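Local coordinates for protein cytochrome c' (Rubrivivax gelatinosus, PDB 2J8W) that carries a covalently bound, high-spin heme c with no sixth iron ligand and is linked to electron transfer, although its exact function is not known, at residues 26-36 and 103-112. Residues are numbered along the deposited sequence; the frame is centred on the assembly and turned at random. Where two conformers were deposited one is given.
Sequences VAAMAQGKAPF and GDFAQIKAAV
Phe-105 turns the edge of its ring onto one face of Phe-36, a T-shaped pair with planes at 87° and centroids 5.2 Å apart. Phe-105 CD2 makes the touch, 3.7 Å from Phe-36 CD1 and offset toward the rim of that face. The Phe-36 ring rests its edge on the turn before helix 105-126 and on the helix's first turns: its CZ lies 3.8 Å from Ile-108 CD1 and 3.5 Å from Gly-103 O. Swinging CG anti to the backbone N (chi1 -179°) carries the ring across to these partners, and an alanine here would probably leave the edge of Phe-105 without its aromatic face and open a gap beside Ile-108. The far rim of Phe-105 meets carbonyls at the end of helix 5-30, with CE2 3.5 Å from Met-29 O, in the ring plane, where the weakly positive C-H edge suits an oxygen. Ala-30 O takes a hydrogen bond from Lys-109 NZ (2.8 Å), which probably sets the ammonium charge favourably against the C-terminal end of the helix. The lysine chain, extended beyond CG, carries NZ to this carbonyl, while the small Ala-30 lets the two backbones come close. Here the first and last long helices of the cytochrome c' four-helix bundle are joined at one end, their short segments inclined at 120°. Deeper in, branched side chains meet: Val-26 CG1 sits 3.7 Å from Val-112 CG2 and also touches Ile-108 CG2. Val-26 packs further on Ile-45 of helix 38-52, and Ile-108 on Ala-99 of helix 79-102. Gly-32 follows the last turn in a Schellman motif; at its positive phi a CB would collide with Gln-31 O. Asp-104 N-caps helix 105-126, its OD1 accepting from Gln-107 N at 3.1 Å.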
loop_
_atom_site.group_PDB
_atom_site.type_symbol
_atom_site.label_atom_id
_atom_site.label_comp_id
_atom_site.label_asym_id
_atom_site.label_seq_id
_atom_site.Cartn_x
_atom_site.Cartn_y
_atom_site.Cartn_z
ATOM N N VAL A 26 -7.338 11.305 -7.646
ATOM C CA VAL A 26 -7.651 12.650 -7.163
ATOM C C VAL A 26 -7.289 13.678 -8.221
ATOM O O VAL A 26 -8.049 14.618 -8.486
ATOM C CB VAL A 26 -6.955 12.948 -5.813
ATOM C CG1 VAL A 26 -7.393 14.302 -5.258
ATOM C CG2 VAL A 26 -7.252 11.829 -4.783
ATOM N N ALA A 27 -6.113 13.532 -8.811
ATOM C CA ALA A 27 -5.646 14.451 -9.839
ATOM C C ALA A 27 -6.611 14.472 -11.010
ATOM O O ALA A 27 -6.829 15.519 -11.589
ATOM C CB ALA A 27 -4.220 14.096 -10.269
ATOM N N ALA A 28 -7.153 13.317 -11.383
ATOM C CA ALA A 28 -8.111 13.271 -12.499
ATOM C C ALA A 28 -9.321 14.142 -12.232
ATOM O O ALA A 28 -9.838 14.814 -13.128
ATOM C CB ALA A 28 -8.488 11.859 -12.828
ATOM N N MET A 29 -9.801 14.136 -10.993
ATOM C CA MET A 29 -10.903 15.026 -10.629
ATOM C C MET A 29 -10.442 16.510 -10.637
ATOM O O MET A 29 -11.125 17.379 -11.160
ATOM C CB MET A 29 -11.478 14.679 -9.269
ATOM C CG MET A 29 -12.260 13.407 -9.286
ATOM S SD MET A 29 -12.918 13.039 -7.632
ATOM C CE MET A 29 -13.922 11.534 -8.000
ATOM N N ALA A 30 -9.258 16.785 -10.108
ATOM C CA ALA A 30 -8.758 18.155 -10.044
ATOM C C ALA A 30 -8.595 18.719 -11.443
ATOM O O ALA A 30 -8.833 19.919 -11.649
ATOM C CB ALA A 30 -7.443 18.231 -9.288
ATOM N N GLN A 31 -8.197 17.880 -12.400
ATOM C CA GLN A 31 -7.972 18.289 -13.789
ATOM C C GLN A 31 -9.263 18.327 -14.575
ATOM O O GLN A 31 -9.284 18.701 -15.750
ATOM C CB GLN A 31 -7.073 17.305 -14.464
ATOM C CG GLN A 31 -5.721 17.274 -13.994
ATOM C CD GLN A 31 -5.011 16.017 -14.432
ATOM O OE1 GLN A 31 -5.491 15.276 -15.301
ATOM N NE2 GLN A 31 -3.863 15.768 -13.844
ATOM N N GLY A 32 -10.357 17.892 -13.992
ATOM C CA GLY A 32 -11.611 17.887 -14.724
ATOM C C GLY A 32 -11.710 16.767 -15.750
ATOM O O GLY A 32 -12.466 16.876 -16.688
ATOM N N LYS A 33 -10.998 15.665 -15.554
ATOM C CA LYS A 33 -11.077 14.498 -16.440
ATOM C C LYS A 33 -12.157 13.522 -15.969
ATOM O O LYS A 33 -12.586 12.667 -16.737
ATOM C CB LYS A 33 -9.746 13.752 -16.507
ATOM C CG LYS A 33 -8.508 14.604 -16.783
ATOM C CD LYS A 33 -8.606 15.309 -18.078
ATOM C CE LYS A 33 -7.395 16.264 -18.332
ATOM N NZ LYS A 33 -6.055 15.613 -18.224
ATOM N N ALA A 34 -12.561 13.635 -14.699
ATOM C CA ALA A 34 -13.609 12.823 -14.070
ATOM C C ALA A 34 -14.468 13.781 -13.272
ATOM O O ALA A 34 -13.926 14.706 -12.693
ATOM C CB ALA A 34 -12.999 11.762 -13.137
ATOM N N PRO A 35 -15.783 13.516 -13.189
ATOM C CA PRO A 35 -16.617 14.387 -12.349
ATOM C C PRO A 35 -16.149 14.379 -10.906
ATOM O O PRO A 35 -15.694 13.367 -10.376
ATOM C CB PRO A 35 -18.016 13.831 -12.510
ATOM C CG PRO A 35 -17.968 13.036 -13.778
ATOM C CD PRO A 35 -16.573 12.511 -13.917
ATOM N N PHE A 36 -16.269 15.525 -10.262
ATOM C CA PHE A 36 -15.897 15.641 -8.875
ATOM C C PHE A 36 -16.899 14.941 -7.979
ATOM O O PHE A 36 -18.086 15.183 -8.082
ATOM C CB PHE A 36 -15.735 17.096 -8.484
ATOM C CG PHE A 36 -15.332 17.321 -7.064
ATOM C CD1 PHE A 36 -14.111 16.871 -6.592
ATOM C CD2 PHE A 36 -16.148 18.019 -6.156
ATOM C CE1 PHE A 36 -13.715 17.086 -5.286
ATOM C CE2 PHE A 36 -15.735 18.249 -4.859
ATOM C CZ PHE A 36 -14.535 17.785 -4.427
ATOM N N GLY A 103 -13.675 19.000 1.568
ATOM C CA GLY A 103 -14.403 18.782 0.322
ATOM C C GLY A 103 -14.387 19.968 -0.642
ATOM O O GLY A 103 -15.067 19.949 -1.667
ATOM N N ASP A 104 -13.589 20.977 -0.358
ATOM C CA ASP A 104 -13.515 22.173 -1.201
ATOM C C ASP A 104 -12.666 21.865 -2.426
ATOM O O ASP A 104 -11.489 21.609 -2.313
ATOM C CB ASP A 104 -12.964 23.347 -0.393
ATOM C CG ASP A 104 -13.011 24.614 -1.120
ATOM O OD1 ASP A 104 -12.401 24.751 -2.129
ATOM O OD2 ASP A 104 -13.704 25.541 -0.685
ATOM N N PHE A 105 -13.270 21.910 -3.596
ATOM C CA PHE A 105 -12.601 21.611 -4.843
ATOM C C PHE A 105 -11.336 22.446 -5.030
ATOM O O PHE A 105 -10.292 21.928 -5.398
ATOM C CB PHE A 105 -13.560 21.799 -6.016
ATOM C CG PHE A 105 -12.949 21.425 -7.335
ATOM C CD1 PHE A 105 -12.119 22.311 -8.039
ATOM C CD2 PHE A 105 -13.069 20.164 -7.843
ATOM C CE1 PHE A 105 -11.527 21.950 -9.226
ATOM C CE2 PHE A 105 -12.448 19.787 -9.015
ATOM C CZ PHE A 105 -11.676 20.684 -9.694
ATOM N N ALA A 106 -11.425 23.753 -4.749
ATOM C CA ALA A 106 -10.281 24.616 -4.965
ATOM C C ALA A 106 -9.135 24.226 -4.036
ATOM O O ALA A 106 -7.993 24.240 -4.447
ATOM C CB ALA A 106 -10.669 26.067 -4.754
ATOM N N GLN A 107 -9.451 23.929 -2.775
ATOM C CA GLN A 107 -8.403 23.546 -1.825
ATOM C C GLN A 107 -7.784 22.210 -2.238
ATOM O O GLN A 107 -6.569 22.038 -2.148
ATOM C CB GLN A 107 -8.990 23.418 -0.413
ATOM C CG GLN A 107 -7.990 23.349 0.757
ATOM C CD GLN A 107 -8.677 23.168 2.122
ATOM O OE1 GLN A 107 -8.044 22.790 3.190
ATOM N NE2 GLN A 107 -9.990 23.406 2.096
ATOM N N ILE A 108 -8.602 21.270 -2.697
ATOM C CA ILE A 108 -8.077 19.990 -3.175
ATOM C C ILE A 108 -7.179 20.191 -4.371
ATOM O O ILE A 108 -6.074 19.647 -4.440
ATOM C CB ILE A 108 -9.227 19.016 -3.505
ATOM C CG1 ILE A 108 -9.960 18.593 -2.211
ATOM C CG2 ILE A 108 -8.727 17.783 -4.263
ATOM C CD1 ILE A 108 -11.276 17.905 -2.455
ATOM N N LYS A 109 -7.655 20.984 -5.314
ATOM C CA LYS A 109 -6.856 21.232 -6.504
ATOM C C LYS A 109 -5.504 21.899 -6.180
ATOM O O LYS A 109 -4.453 21.504 -6.718
ATOM C CB LYS A 109 -7.643 22.047 -7.530
ATOM C CG LYS A 109 -6.895 22.283 -8.822
ATOM C CD LYS A 109 -7.793 22.677 -9.965
ATOM C CE LYS A 109 -7.021 22.762 -11.246
ATOM N NZ LYS A 109 -8.092 22.550 -12.392
ATOM N N ALA A 110 -5.516 22.881 -5.274
ATOM C CA ALA A 110 -4.285 23.564 -4.908
ATOM C C ALA A 110 -3.316 22.542 -4.279
ATOM O O ALA A 110 -2.126 22.522 -4.545
ATOM C CB ALA A 110 -4.539 24.715 -3.950
ATOM N N ALA A 111 -3.847 21.687 -3.418
ATOM C CA ALA A 111 -3.025 20.700 -2.705
ATOM C C ALA A 111 -2.541 19.601 -3.650
ATOM O O ALA A 111 -1.440 19.080 -3.487
ATOM C CB ALA A 111 -3.769 20.127 -1.543
ATOM N N VAL A 112 -3.335 19.249 -4.662
ATOM C CA VAL A 112 -2.861 18.317 -5.697
ATOM C C VAL A 112 -1.649 18.912 -6.407
ATOM O O VAL A 112 -0.645 18.231 -6.650
ATOM C CB VAL A 112 -3.973 17.969 -6.685
ATOM C CG1 VAL A 112 -3.423 17.360 -7.986
ATOM C CG2 VAL A 112 -4.984 17.050 -6.043
#